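Local coordinates for hypothetical protein, IPT/TIG domain protein (Bacteroides ovatus, PDB 4HW6), which is of unknown function but probably helps bind carbohydrate or other nutrients, joining an IPT/TIG domain to a six-bladed beta-propeller, at residues 183-188 / 196-201; 205-210 / 221-226; 229-234 / 273-278. One frame throughout, in Å; residues are numbered along the deposited sequence.

Contact 1: residues 183-188 / 196-201; sequences QCADVN and VVVDDQ
Asn188 and Val196 hold the turn end of this antiparallel hairpin, within one blade of the beta-propeller, by a reciprocal pair of backbone bonds: Asn188 N to Val196 O, and Val196 N to Asn188 O at 2.8 Å. Further along, Val198 N donates to Asp186 O and Ala185 N to Val198 O (2.9 Å), while Asp200 N reaches Gln183 O almost straight, at 166°. The register slips by one residue at Ala185, whose psi of -25° departs from extended strand geometry, and the neighbouring Asp186 N is left buried with no partner.

One side-chain bond joins the open end. Asp199 carries its CG anti to the backbone N (chi1 -175°), which brings OD1 to Gln183 N at 3.2 Å; the N-H comes in on the syn side of the carboxylate but well out of its plane.

The apolar contacts are few and lie mainly on the face with Cys184, Val187 and Val197. There the sulphur of Cys184 meets Val197 CG1 at 3.9 Å, and the CG2 methyls of Val187 and Val197 stand 4.4 Å apart. Separately, at the slip, Ala185 CB sits 4.1 Å from both Val198 CG1 and Asp200 CB.

Asp186 OD1 curls back to a weak bond from Val187 N. Three polar ends leave the hairpin: Asp186 OD2 bonds Cys233 N and Thr232 OG1, Asn188 ND2 bonds Cys233 O, and Asp200 OD2 forms a salt bridge with Lys231. The hairpin is wedged between strand 154-158 on one side, where Cys184 and Val187 pack on Val158, and residues 230-233 on the other, where Val198 packs on Ala230 and Cys233 ahead of strand 234-235; strand 207-212 continues the sheet beside strand 195-199.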
loop_
_atom_site.group_PDB
_atom_site.type_symbol
_atom_site.label_atom_id
_atom_site.label_comp_id
_atom_site.label_asym_id
_atom_site.label_seq_id
_atom_site.Cartn_x
_atom_site.Cartn_y
_atom_site.Cartn_z
ATOM N N GLN A 183 -15.839 18.724 6.054
ATOM C CA GLN A 183 -14.567 18.674 5.319
ATOM C C GLN A 183 -13.566 17.787 6.026
ATOM O O GLN A 183 -12.785 18.247 6.856
ATOM C CB GLN A 183 -14.018 20.072 5.066
ATOM C CG GLN A 183 -12.921 20.105 4.000
ATOM C CD GLN A 183 -12.729 21.502 3.424
ATOM O OE1 GLN A 183 -12.454 22.468 4.149
ATOM N NE2 GLN A 183 -12.884 21.620 2.128
ATOM N N CYS A 184 -13.621 16.501 5.704
ATOM C CA CYS A 184 -12.806 15.508 6.413
ATOM C C CYS A 184 -11.402 15.510 5.839
ATOM O O CYS A 184 -11.190 15.044 4.706
ATOM C CB CYS A 184 -13.399 14.104 6.293
ATOM S SG CYS A 184 -15.001 13.884 7.078
ATOM N N ALA A 185 -10.448 16.038 6.610
ATOM C CA ALA A 185 -9.085 16.273 6.103
ATOM C C ALA A 185 -8.092 15.146 6.355
ATOM O O ALA A 185 -7.084 15.052 5.662
ATOM C CB ALA A 185 -8.539 17.575 6.690
ATOM N N ASP A 186 -8.322 14.338 7.386
ATOM C CA ASP A 186 -7.420 13.243 7.724
ATOM C C ASP A 186 -8.148 12.247 8.640
ATOM O O ASP A 186 -9.173 12.569 9.244
ATOM C CB ASP A 186 -6.129 13.779 8.379
ATOM C CG ASP A 186 -4.948 12.761 8.335
ATOM O OD1 ASP A 186 -5.047 11.713 7.621
ATOM O OD2 ASP A 186 -3.887 13.040 8.977
ATOM N N VAL A 187 -7.596 11.045 8.726
ATOM C CA VAL A 187 -8.160 9.970 9.557
ATOM C C VAL A 187 -6.997 9.208 10.163
ATOM O O VAL A 187 -5.962 9.020 9.515
ATOM C CB VAL A 187 -9.115 9.032 8.764
ATOM C CG1 VAL A 187 -8.424 8.430 7.527
ATOM C CG2 VAL A 187 -9.679 7.951 9.673
ATOM N N ASN A 188 -7.145 8.818 11.415
ATOM C CA ASN A 188 -6.168 7.975 12.085
ATOM C C ASN A 188 -6.896 7.213 13.184
ATOM O O ASN A 188 -8.116 7.305 13.288
ATOM C CB ASN A 188 -5.013 8.826 12.649
ATOM C CG ASN A 188 -3.703 8.076 12.700
ATOM O OD1 ASN A 188 -3.656 6.859 12.991
ATOM N ND2 ASN A 188 -2.617 8.789 12.417
ATOM N N VAL A 196 -10.052 8.667 14.713
ATOM C CA VAL A 196 -9.921 10.122 14.749
ATOM C C VAL A 196 -10.168 10.667 13.355
ATOM O O VAL A 196 -9.669 10.113 12.376
ATOM C CB VAL A 196 -8.481 10.530 15.179
ATOM C CG1 VAL A 196 -8.359 12.038 15.377
ATOM C CG2 VAL A 196 -8.081 9.794 16.444
ATOM N N VAL A 197 -10.974 11.716 13.250
ATOM C CA VAL A 197 -11.205 12.382 11.971
ATOM C C VAL A 197 -11.075 13.894 12.170
ATOM O O VAL A 197 -11.689 14.477 13.086
ATOM C CB VAL A 197 -12.601 12.074 11.403
ATOM C CG1 VAL A 197 -12.800 12.794 10.071
ATOM C CG2 VAL A 197 -12.818 10.567 11.235
ATOM N N VAL A 198 -10.288 14.521 11.310
ATOM C CA VAL A 198 -10.091 15.959 11.356
ATOM C C VAL A 198 -11.127 16.638 10.486
ATOM O O VAL A 198 -11.339 16.224 9.351
ATOM C CB VAL A 198 -8.664 16.337 10.894
ATOM C CG1 VAL A 198 -8.531 17.868 10.743
ATOM C CG2 VAL A 198 -7.669 15.811 11.913
ATOM N N ASP A 199 -11.780 17.679 11.005
ATOM C CA ASP A 199 -12.668 18.544 10.222
ATOM C C ASP A 199 -11.917 19.854 9.987
ATOM O O ASP A 199 -11.590 20.539 10.948
ATOM C CB ASP A 199 -13.936 18.837 11.000
ATOM C CG ASP A 199 -14.987 19.632 10.203
ATOM O OD1 ASP A 199 -14.868 19.798 8.951
ATOM O OD2 ASP A 199 -15.999 20.038 10.843
ATOM N N ASP A 200 -11.650 20.182 8.727
ATOM C CA ASP A 200 -11.004 21.449 8.357
ATOM C C ASP A 200 -12.095 22.502 8.183
ATOM O O ASP A 200 -12.804 22.508 7.161
ATOM C CB ASP A 200 -10.194 21.268 7.069
ATOM C CG ASP A 200 -9.571 22.575 6.559
ATOM O OD1 ASP A 200 -9.643 23.630 7.238
ATOM O OD2 ASP A 200 -9.029 22.533 5.442
ATOM N N GLN A 201 -12.272 23.344 9.201
ATOM C CA GLN A 201 -13.366 24.316 9.217
ATOM C C GLN A 201 -12.892 25.648 9.802
ATOM O O GLN A 201 -11.876 25.720 10.479
ATOM C CB GLN A 201 -14.602 23.769 9.946
ATOM C CG GLN A 201 -14.370 23.357 11.402
ATOM C CD GLN A 201 -14.289 24.553 12.332
ATOM O OE1 GLN A 201 -15.054 25.525 12.196
ATOM N NE2 GLN A 201 -13.373 24.491 13.300
#

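Contact 2: residues 205-210 / 221-226; sequences TNTGIY and RLSLCN
Ile209 faces both Leu224 and Cys225 in a classic beta bulge, set in the hairpin of strands 207-212 and 221-226 on the outer side of a propeller blade. Cys225 O takes two backbone donors in its carbonyl plane, Gly208 N at 2.9 Å and Ile209 N at 3.3 Å. Leu224 N returns a bond to Ile209 O. The register moves by one residue on passing from Thr207 to Ile209 and moves back by Tyr210.

The apolar contacts gather about Ile209. Its CD1 touches Cys225 SG at 3.8 Å, and its CG2, on the other branch, meets Leu224 CD1. Tyr244 and Ile242 of strand 242-244, in the next blade, pack on Ile209 and Leu224 respectively.

Beside the other face of the sheet, the Tyr210 ring has a side chain on each side. Thr207 CG2, from the same strand, stands over the ring centre, 3.5 Å above the plane. Arg221 comes from the partner strand on the other side; it bends at chi3 (75°) and brings its guanidinium obliquely against the ring, NE 3.4 Å from Tyr210 CD1, the two planes 42° apart, with Tyr210 CE1 over one guanidinium face, toward its rim. The far end of Arg221 is held by NH1 bonding Thr179 O.

Water does the polar bridging at the solvent-facing end. One molecule joins Thr207 OG1 to Asn226 OD1, donating to the latter at 2.7 Å. Another links the two hydroxyls, lying 2.8 Å from Thr207 OG1 and 2.6 Å from Ser223 OG.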
loop_
_atom_site.group_PDB
_atom_site.type_symbol
_atom_site.label_atom_id
_atom_site.label_comp_id
_atom_site.label_asym_id
_atom_site.label_seq_id
_atom_site.Cartn_x
_atom_site.Cartn_y
_atom_site.Cartn_z
ATOM N N THR A 205 -13.925 28.413 17.449
ATOM C CA THR A 205 -14.774 27.973 18.527
ATOM C C THR A 205 -15.584 26.712 18.192
ATOM O O THR A 205 -16.497 26.336 18.940
ATOM C CB THR A 205 -15.723 29.112 18.949
ATOM O OG1 THR A 205 -16.532 29.512 17.824
ATOM C CG2 THR A 205 -14.919 30.307 19.476
ATOM N N ASN A 206 -15.247 26.074 17.085
ATOM C CA ASN A 206 -15.885 24.837 16.652
ATOM C C ASN A 206 -14.868 23.688 16.585
ATOM O O ASN A 206 -13.657 23.900 16.428
ATOM C CB ASN A 206 -16.554 25.047 15.289
ATOM C CG ASN A 206 -17.800 25.921 15.367
ATOM O OD1 ASN A 206 -18.456 25.989 16.389
ATOM N ND2 ASN A 206 -18.158 26.534 14.253
ATOM N N THR A 207 -15.401 22.465 16.658
ATOM C CA THR A 207 -14.601 21.255 16.744
ATOM C C THR A 207 -13.767 21.068 15.494
ATOM O O THR A 207 -14.253 21.211 14.372
ATOM C CB THR A 207 -15.497 20.016 16.965
ATOM O OG1 THR A 207 -16.275 20.212 18.162
ATOM C CG2 THR A 207 -14.670 18.715 17.056
ATOM N N GLY A 208 -12.496 20.752 15.701
ATOM C CA GLY A 208 -11.604 20.410 14.619
ATOM C C GLY A 208 -11.179 18.956 14.573
ATOM O O GLY A 208 -10.746 18.473 13.516
ATOM N N ILE A 209 -11.284 18.264 15.700
ATOM C CA ILE A 209 -10.898 16.865 15.761
ATOM C C ILE A 209 -12.044 16.122 16.437
ATOM O O ILE A 209 -12.465 16.466 17.545
ATOM C CB ILE A 209 -9.576 16.623 16.506
ATOM C CG1 ILE A 209 -8.479 17.537 15.973
ATOM C CG2 ILE A 209 -9.194 15.150 16.386
ATOM C CD1 ILE A 209 -7.125 17.334 16.642
ATOM N N TYR A 210 -12.566 15.144 15.716
ATOM C CA TYR A 210 -13.666 14.309 16.159
ATOM C C TYR A 210 -13.168 12.897 16.402
ATOM O O TYR A 210 -12.114 12.513 15.868
ATOM C CB TYR A 210 -14.746 14.247 15.100
ATOM C CG TYR A 210 -15.548 15.502 14.917
ATOM C CD1 TYR A 210 -16.667 15.746 15.717
ATOM C CD2 TYR A 210 -15.199 16.448 13.958
ATOM C CE1 TYR A 210 -17.427 16.881 15.567
ATOM C CE2 TYR A 210 -15.975 17.604 13.794
ATOM C CZ TYR A 210 -17.093 17.803 14.591
ATOM O OH TYR A 210 -17.907 18.936 14.484
ATOM N N ARG A 221 -20.161 9.483 17.583
ATOM C CA ARG A 221 -19.170 10.559 17.381
ATOM C C ARG A 221 -19.015 11.390 18.645
ATOM O O ARG A 221 -20.005 11.724 19.304
ATOM C CB ARG A 221 -19.594 11.442 16.200
ATOM C CG ARG A 221 -18.486 12.327 15.658
ATOM C CD ARG A 221 -19.014 13.288 14.598
ATOM N NE ARG A 221 -19.772 14.389 15.193
ATOM C CZ ARG A 221 -20.379 15.349 14.501
ATOM N NH1 ARG A 221 -20.366 15.334 13.165
ATOM N NH2 ARG A 221 -21.027 16.329 15.150
ATOM N N LEU A 222 -17.777 11.713 18.991
ATOM C CA LEU A 222 -17.452 12.627 20.092
ATOM C C LEU A 222 -16.611 13.775 19.535
ATOM O O LEU A 222 -15.893 13.607 18.554
ATOM C CB LEU A 222 -16.657 11.914 21.194
ATOM C CG LEU A 222 -17.249 10.654 21.847
ATOM C CD1 LEU A 222 -16.214 10.003 22.760
ATOM C CD2 LEU A 222 -18.539 10.932 22.615
ATOM N N SER A 223 -16.701 14.939 20.164
ATOM C CA SER A 223 -15.854 16.082 19.816
ATOM C C SER A 223 -14.681 16.141 20.792
ATOM O O SER A 223 -14.890 16.195 22.007
ATOM C CB SER A 223 -16.666 17.381 19.906
ATOM O OG SER A 223 -17.775 17.335 19.006
ATOM N N LEU A 224 -13.463 16.145 20.275
ATOM C CA LEU A 224 -12.294 16.127 21.119
ATOM C C LEU A 224 -11.834 17.530 21.439
ATOM O O LEU A 224 -11.668 17.865 22.597
ATOM C CB LEU A 224 -11.143 15.370 20.478
ATOM C CG LEU A 224 -11.387 13.890 20.219
ATOM C CD1 LEU A 224 -10.110 13.221 19.718
ATOM C CD2 LEU A 224 -11.914 13.218 21.483
ATOM N N CYS A 225 -11.602 18.341 20.420
ATOM C CA CYS A 225 -11.127 19.695 20.655
ATOM C C CYS A 225 -11.423 20.614 19.493
ATOM O O CYS A 225 -11.589 20.186 18.344
ATOM C CB CYS A 225 -9.628 19.718 20.983
ATOM S SG CYS A 225 -8.598 19.165 19.623
ATOM N N ASN A 226 -11.500 21.900 19.819
ATOM C CA ASN A 226 -11.662 22.941 18.820
ATOM C C ASN A 226 -10.356 23.212 18.108
ATOM O O ASN A 226 -9.274 23.197 18.714
ATOM C CB ASN A 226 -12.115 24.250 19.465
ATOM C CG ASN A 226 -13.465 24.153 20.120
ATOM O OD1 ASN A 226 -14.280 23.276 19.799
ATOM N ND2 ASN A 226 -13.722 25.071 21.052
HETATM O O HOH W 1 -17.083 23.216 20.082
HETATM O O HOH W 2 -14.445 20.616 20.296
HETATM O O HOH W 3 -18.925 19.612 18.865
#

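Contact 3: residues 229-234 / 273-278; sequences GAKTCA and GSNFHI
Lys231 runs past the amide oxygen of Asn275, the two side chains crossing at about a right angle, with CD 3.3 Å from OD1 and NZ hydrogen-bonded to the same oxygen at 2.8 Å. This is a contact between neighbouring blades of the beta-propeller: residues 231-234 lead into strand 234-235 of one blade and run nearly parallel, 13° apart, to the start of strand 276-280, the first strand of the next.

The lysine chain bends at chi2 (-59°), which turns the end of the chain toward Asn275 OD1. NZ also forms a salt bridge with Asp200 of the preceding blade, and a water accepts from Asn275 ND2 and more weakly from NZ. An alanine here would remove the ammonium group, probably leaving Asn275 OD1 and the Asp200 carboxylate without their shared mate.

Thr232 carries the middle. With OG1 anti to the backbone N (chi1 -171°), the hydroxyl accepts a nearly straight bond from Ile278 N at 3.2 Å and is also hydrogen-bonded to Asp186 OD2, so one hydroxyl, on the lead-in to its own blade, bonds to the blade before and the blade after. Its CB rests on Phe276 O, and its CG2 meets Ile278 CD1 at 4.0 Å. The Phe276 ring turns away, standing edge-to-face with Tyr291. Ala234 CB closes the apolar end against Ile278 CG2 at 3.5 Å.

A water bridges backbone and imidazole: it donates to Lys231 O at 2.9 Å and lies the same distance from His277 ND1.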
loop_
_atom_site.group_PDB
_atom_site.type_symbol
_atom_site.label_atom_id
_atom_site.label_comp_id
_atom_site.label_asym_id
_atom_site.label_seq_id
_atom_site.Cartn_x
_atom_site.Cartn_y
_atom_site.Cartn_z
ATOM N N GLY A 229 -9.083 25.397 10.822
ATOM C CA GLY A 229 -8.176 25.068 9.721
ATOM C C GLY A 229 -7.238 23.904 9.956
ATOM O O GLY A 229 -6.089 23.918 9.465
ATOM N N ALA A 230 -7.707 22.900 10.687
ATOM C CA ALA A 230 -6.892 21.719 10.965
ATOM C C ALA A 230 -6.729 20.845 9.738
ATOM O O ALA A 230 -7.700 20.638 8.970
ATOM C CB ALA A 230 -7.455 20.924 12.156
ATOM N N LYS A 231 -5.517 20.285 9.578
ATOM C CA LYS A 231 -5.131 19.586 8.346
ATOM C C LYS A 231 -4.737 18.109 8.455
ATOM O O LYS A 231 -4.793 17.379 7.467
ATOM C CB LYS A 231 -3.943 20.312 7.705
ATOM C CG LYS A 231 -4.206 21.753 7.316
ATOM C CD LYS A 231 -5.353 21.876 6.331
ATOM C CE LYS A 231 -5.470 23.276 5.749
ATOM N NZ LYS A 231 -6.420 23.255 4.603
ATOM N N THR A 232 -4.321 17.682 9.631
ATOM C CA THR A 232 -3.681 16.371 9.795
ATOM C C THR A 232 -3.811 15.911 11.237
ATOM O O THR A 232 -4.015 16.729 12.135
ATOM C CB THR A 232 -2.194 16.393 9.322
ATOM O OG1 THR A 232 -1.643 15.063 9.294
ATOM C CG2 THR A 232 -1.320 17.284 10.188
ATOM N N CYS A 233 -3.764 14.597 11.444
ATOM C CA CYS A 233 -3.855 13.991 12.790
ATOM C C CYS A 233 -2.912 12.782 12.878
ATOM O O CYS A 233 -3.234 11.687 12.428
ATOM C CB CYS A 233 -5.285 13.568 13.150
ATOM S SG CYS A 233 -6.174 12.526 11.967
ATOM N N ALA A 234 -1.753 12.995 13.471
ATOM C CA ALA A 234 -0.732 11.963 13.559
ATOM C C ALA A 234 -0.643 11.482 15.000
ATOM O O ALA A 234 -0.254 12.232 15.897
ATOM C CB ALA A 234 0.603 12.508 13.093
ATOM N N GLY A 273 -0.121 28.275 6.757
ATOM C CA GLY A 273 -0.959 28.699 5.633
ATOM C C GLY A 273 -0.962 27.714 4.485
ATOM O O GLY A 273 -1.088 28.095 3.320
ATOM N N SER A 274 -0.859 26.431 4.798
ATOM C CA SER A 274 -0.651 25.410 3.784
ATOM C C SER A 274 -1.078 24.063 4.366
ATOM O O SER A 274 -1.348 23.955 5.568
ATOM C CB SER A 274 0.854 25.380 3.383
ATOM O OG SER A 274 1.065 24.693 2.159
ATOM N N ASN A 275 -1.170 23.048 3.519
ATOM C CA ASN A 275 -1.550 21.733 3.966
ATOM C C ASN A 275 -0.282 21.006 4.402
ATOM O O ASN A 275 0.757 21.092 3.721
ATOM C CB ASN A 275 -2.190 20.935 2.818
ATOM C CG ASN A 275 -3.649 21.271 2.587
ATOM O OD1 ASN A 275 -4.206 22.167 3.211
ATOM N ND2 ASN A 275 -4.273 20.549 1.668
ATOM N N PHE A 276 -0.376 20.263 5.498
ATOM C CA PHE A 276 0.708 19.398 5.942
ATOM C C PHE A 276 0.113 18.038 6.248
ATOM O O PHE A 276 -1.058 17.930 6.582
ATOM C CB PHE A 276 1.394 19.968 7.202
ATOM C CG PHE A 276 1.960 21.338 6.996
ATOM C CD1 PHE A 276 3.159 21.506 6.319
ATOM C CD2 PHE A 276 1.272 22.470 7.425
ATOM C CE1 PHE A 276 3.657 22.777 6.072
ATOM C CE2 PHE A 276 1.780 23.728 7.198
ATOM C CZ PHE A 276 2.981 23.886 6.523
ATOM N N HIS A 277 0.948 17.020 6.162
ATOM C CA HIS A 277 0.581 15.677 6.585
ATOM C C HIS A 277 1.735 15.136 7.382
ATOM O O HIS A 277 2.852 15.029 6.877
ATOM C CB HIS A 277 0.315 14.779 5.390
ATOM C CG HIS A 277 -0.197 13.426 5.765
ATOM N ND1 HIS A 277 -1.406 13.238 6.396
ATOM C CD2 HIS A 277 0.358 12.199 5.630
ATOM C CE1 HIS A 277 -1.574 11.948 6.631
ATOM N NE2 HIS A 277 -0.514 11.295 6.176
ATOM N N ILE A 278 1.450 14.778 8.624
ATOM C CA ILE A 278 2.463 14.270 9.549
ATOM C C ILE A 278 2.305 12.764 9.676
ATOM O O ILE A 278 1.194 12.269 9.804
ATOM C CB ILE A 278 2.337 14.963 10.913
ATOM C CG1 ILE A 278 2.608 16.473 10.775
ATOM C CG2 ILE A 278 3.358 14.378 11.918
ATOM C CD1 ILE A 278 2.276 17.284 12.015
HETATM O O HOH W 4 -3.477 15.257 5.967
HETATM O O HOH W 5 -7.140 21.670 1.760
#

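Following the chain from the N terminus, contact 1 closes the short turn between strands 184-189 and 195-199, and contact 2 then closes the next hairpin of the same four-stranded blade. The two share the sheet: Asp199 N to Gly208 O and Tyr210 N to Val197 O probably join the middle strands. Only a few residues later contact 3 opens, spanning 38 residues that include the strands of the following blade before it reaches strand 276-280. The three come in series, none nested or crossing. Contact 3 lies beside contact 1, with Gly229 N probably bonded to Gln201 O, so three successive blades are tied together, while contact 2, in the outer strands, does not touch contact 3 directly.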